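PDB 4PQH: glutathione transferase lambda1 from Populus trichocarpa, which binds glutathione and probably acts in detoxification as a thiol transferase and glutathione transferase of the monomeric, plant-specific lambda class. Local coordinates for residues Ala146-Ile151 / Pro199-Trp204. Residues are numbered along the deposited sequence; the frame is centred on the assembly and turned at random.
Sequences AAFDYI and PKLAAW
Leu-201, in the first turn of helix 199-208, reaches toward helix 144-154 and places one methyl against Phe-148 and the other against Ile-151. Its CB stays back, 5.0 Å from Ile-151 CG2, and merely aims the chain across the gap. CG lies anti to the backbone N (chi1 172°), which carries the fork forward; from CG, Phe-148 CD1 is still 4.6 Å away. Contact is made only by the two branches. CD2 approaches the ring of Phe-148 obliquely, 3.6 Å from its CD1 atom, while CD1 of Leu-201 turns to the next turn of the helix and meets Ile-151 CG2 at 4.1 Å. That methyl of Ile-151 is the branch anti to its own backbone N; CG1 and CD1 of Ile-151 lead away from Leu-201. The contact is small, burying 129 Å² in all, and wholly apolar, without a hydrogen bond between the two segments, but all three side chains are buried. Phe-148 also packs edge-to-face with Phe-129 of helix 113-137 and touches Ile-179 and Leu-186 of helix 170-190, so Leu-201 extends a core already shared by several helices. Polar links flank the apolar centre: the carboxylate of Glu-152, one residue beyond Ile-151, accepts hydrogen bonds from Lys-200 N and Leu-201 N, and Asp-149 OD1 forms a salt bridge with Arg-198. Glu-152 thus sits at the start of helix 199-208, where its negative charge is probably favourable. The arrangement is interhelical packing in the all-helical C-terminal domain of the glutathione transferase fold, joining helix 199-208 to helix 144-154 at a distance from the glutathione site.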
ATOM      1  N   ALA A 146      14.172 -14.595   7.338  1.00 16.74           N
ATOM      2  CA  ALA A 146      15.231 -13.904   6.609  1.00 16.22           C
ATOM      3  C   ALA A 146      14.726 -12.591   6.029  1.00 14.79           C
ATOM      4  O   ALA A 146      15.446 -11.594   6.015  1.00 16.00           O
ATOM      5  CB  ALA A 146      15.769 -14.791   5.507  1.00 15.93           C
ATOM      6  N   ALA A 147      13.482 -12.584   5.572  1.00 14.99           N
ATOM      7  CA  ALA A 147      12.897 -11.384   4.990  1.00 13.66           C
ATOM      8  C   ALA A 147      12.715 -10.313   6.053  1.00 13.51           C
ATOM      9  O   ALA A 147      13.018  -9.129   5.835  1.00 14.39           O
ATOM     10  CB  ALA A 147      11.571 -11.711   4.324  1.00 13.90           C
ATOM     11  N   PHE A 148      12.227 -10.718   7.217  1.00 12.51           N
ATOM     12  CA  PHE A 148      12.054  -9.749   8.294  1.00 11.32           C
ATOM     13  C   PHE A 148      13.382  -9.333   8.916  1.00 12.40           C
ATOM     14  O   PHE A 148      13.494  -8.231   9.458  1.00 12.94           O
ATOM     15  CB  PHE A 148      11.031 -10.232   9.327  1.00 11.60           C
ATOM     16  CG  PHE A 148       9.608 -10.022   8.896  1.00 11.48           C
ATOM     17  CD1 PHE A 148       9.033  -8.760   8.995  1.00 12.56           C
ATOM     18  CD2 PHE A 148       8.856 -11.062   8.362  1.00 12.14           C
ATOM     19  CE1 PHE A 148       7.729  -8.538   8.594  1.00 12.50           C
ATOM     20  CE2 PHE A 148       7.540 -10.846   7.960  1.00 12.22           C
ATOM     21  CZ  PHE A 148       6.982  -9.579   8.074  1.00 13.79           C
ATOM     22  N   ASP A 149      14.391 -10.191   8.821  1.00 12.77           N
ATOM     23  CA  ASP A 149      15.752  -9.807   9.189  1.00 13.37           C
ATOM     24  C   ASP A 149      16.256  -8.688   8.275  1.00 12.84           C
ATOM     25  O   ASP A 149      16.889  -7.724   8.738  1.00 14.38           O
ATOM     26  CB  ASP A 149      16.699 -11.002   9.108  1.00 15.54           C
ATOM     27  CG  ASP A 149      16.518 -11.967  10.247  1.00 17.77           C
ATOM     28  OD1 ASP A 149      15.837 -11.616  11.237  1.00 17.80           O
ATOM     29  OD2 ASP A 149      17.071 -13.081  10.152  1.00 19.63           O
ATOM     30  N   TYR A 150      15.961  -8.793   6.985  1.00 14.17           N
ATOM     31  CA  TYR A 150      16.351  -7.758   6.035  1.00 14.38           C
ATOM     32  C   TYR A 150      15.690  -6.431   6.408  1.00 14.17           C
ATOM     33  O   TYR A 150      16.330  -5.377   6.395  1.00 14.65           O
ATOM     34  CB  TYR A 150      15.983  -8.162   4.603  1.00 16.10           C
ATOM     35  CG  TYR A 150      16.452  -7.176   3.558  1.00 19.05           C
ATOM     36  CD1 TYR A 150      15.688  -6.062   3.235  1.00 21.11           C
ATOM     37  CD2 TYR A 150      17.663  -7.355   2.902  1.00 21.35           C
ATOM     38  CE1 TYR A 150      16.116  -5.150   2.286  1.00 23.29           C
ATOM     39  CE2 TYR A 150      18.098  -6.453   1.946  1.00 23.69           C
ATOM     40  CZ  TYR A 150      17.320  -5.350   1.644  1.00 24.76           C
ATOM     41  OH  TYR A 150      17.751  -4.445   0.696  1.00 26.33           O
ATOM     42  N   ILE A 151      14.411  -6.491   6.746  1.00 14.28           N
ATOM     43  CA  ILE A 151      13.656  -5.309   7.151  1.00 13.65           C
ATOM     44  C   ILE A 151      14.235  -4.684   8.426  1.00 13.19           C
ATOM     45  O   ILE A 151      14.409  -3.460   8.513  1.00 12.82           O
ATOM     46  CB  ILE A 151      12.157  -5.655   7.353  1.00 13.83           C
ATOM     47  CG1 ILE A 151      11.529  -6.081   6.020  1.00 16.49           C
ATOM     48  CG2 ILE A 151      11.396  -4.495   7.984  1.00 14.95           C
ATOM     49  CD1 ILE A 151      11.685  -5.054   4.926  1.00 17.73           C
ATOM     50  N   PRO A 199      13.674  -5.439  17.356  1.00 11.99           N
ATOM     51  CA  PRO A 199      13.157  -4.256  18.045  1.00 12.37           C
ATOM     52  C   PRO A 199      12.855  -3.064  17.127  1.00 11.15           C
ATOM     53  O   PRO A 199      11.912  -2.326  17.399  1.00 11.92           O
ATOM     54  CB  PRO A 199      14.270  -3.924  19.039  1.00 13.23           C
ATOM     55  CG  PRO A 199      15.506  -4.535  18.462  1.00 13.88           C
ATOM     56  CD  PRO A 199      15.047  -5.776  17.777  1.00 12.76           C
ATOM     57  N   LYS A 200      13.630  -2.874  16.066  1.00 11.26           N
ATOM     58  CA  LYS A 200      13.374  -1.768  15.147  1.00 12.25           C
ATOM     59  C   LYS A 200      12.059  -2.004  14.403  1.00 11.49           C
ATOM     60  O   LYS A 200      11.280  -1.075  14.170  1.00 11.52           O
ATOM     61  CB  LYS A 200      14.529  -1.607  14.156  1.00 14.65           C
ATOM     62  CG  LYS A 200      15.857  -1.191  14.776  1.00 18.36           C
ATOM     63  CD  LYS A 200      15.928   0.297  14.994  1.00 22.15           C
ATOM     64  CE  LYS A 200      17.290   0.713  15.525  1.00 24.04           C
ATOM     65  NZ  LYS A 200      17.270   2.136  15.948  1.00 25.92           N
ATOM     66  N   LEU A 201      11.829  -3.253  14.009  1.00 10.67           N
ATOM     67  CA  LEU A 201      10.583  -3.633  13.373  1.00 11.13           C
ATOM     68  C   LEU A 201       9.403  -3.476  14.322  1.00 10.28           C
ATOM     69  O   LEU A 201       8.354  -2.962  13.935  1.00 10.33           O
ATOM     70  CB  LEU A 201      10.675  -5.081  12.901  1.00 10.93           C
ATOM     71  CG  LEU A 201       9.365  -5.677  12.393  1.00 11.04           C
ATOM     72  CD1 LEU A 201       8.890  -4.955  11.145  1.00 11.23           C
ATOM     73  CD2 LEU A 201       9.561  -7.141  12.122  1.00 11.69           C
ATOM     74  N   ALA A 202       9.567  -3.928  15.563  1.00  9.68           N
ATOM     75  CA  ALA A 202       8.503  -3.774  16.551  1.00 10.53           C
ATOM     76  C   ALA A 202       8.146  -2.291  16.714  1.00 11.10           C
ATOM     77  O   ALA A 202       6.966  -1.923  16.752  1.00 11.26           O
ATOM     78  CB  ALA A 202       8.912  -4.392  17.887  1.00 10.61           C
ATOM     79  N   ALA A 203       9.168  -1.436  16.778  1.00 10.68           N
ATOM     80  CA  ALA A 203       8.954   0.002  16.893  1.00 10.74           C
ATOM     81  C   ALA A 203       8.268   0.581  15.646  1.00 10.66           C
ATOM     82  O   ALA A 203       7.383   1.432  15.749  1.00 11.56           O
ATOM     83  CB  ALA A 203      10.280   0.718  17.150  1.00 11.39           C
ATOM     84  N   TRP A 204       8.679   0.110  14.470  1.00  9.20           N
ATOM     85  CA  TRP A 204       8.090   0.551  13.209  1.00  8.76           C
ATOM     86  C   TRP A 204       6.593   0.245  13.194  1.00 10.98           C
ATOM     87  O   TRP A 204       5.778   1.084  12.817  1.00 10.89           O
ATOM     88  CB  TRP A 204       8.791  -0.137  12.036  1.00  8.99           C
ATOM     89  CG  TRP A 204       8.304   0.297  10.684  1.00  9.78           C
ATOM     90  CD1 TRP A 204       8.818   1.294   9.909  1.00  9.49           C
ATOM     91  CD2 TRP A 204       7.220  -0.274   9.938  1.00 10.44           C
ATOM     92  NE1 TRP A 204       8.114   1.396   8.734  1.00 10.30           N
ATOM     93  CE2 TRP A 204       7.135   0.436   8.721  1.00 10.00           C
ATOM     94  CE3 TRP A 204       6.314  -1.314  10.183  1.00 11.19           C
ATOM     95  CZ2 TRP A 204       6.169   0.144   7.755  1.00 10.58           C
ATOM     96  CZ3 TRP A 204       5.365  -1.605   9.219  1.00 11.55           C
ATOM     97  CH2 TRP A 204       5.301  -0.882   8.022  1.00 11.56           C
TER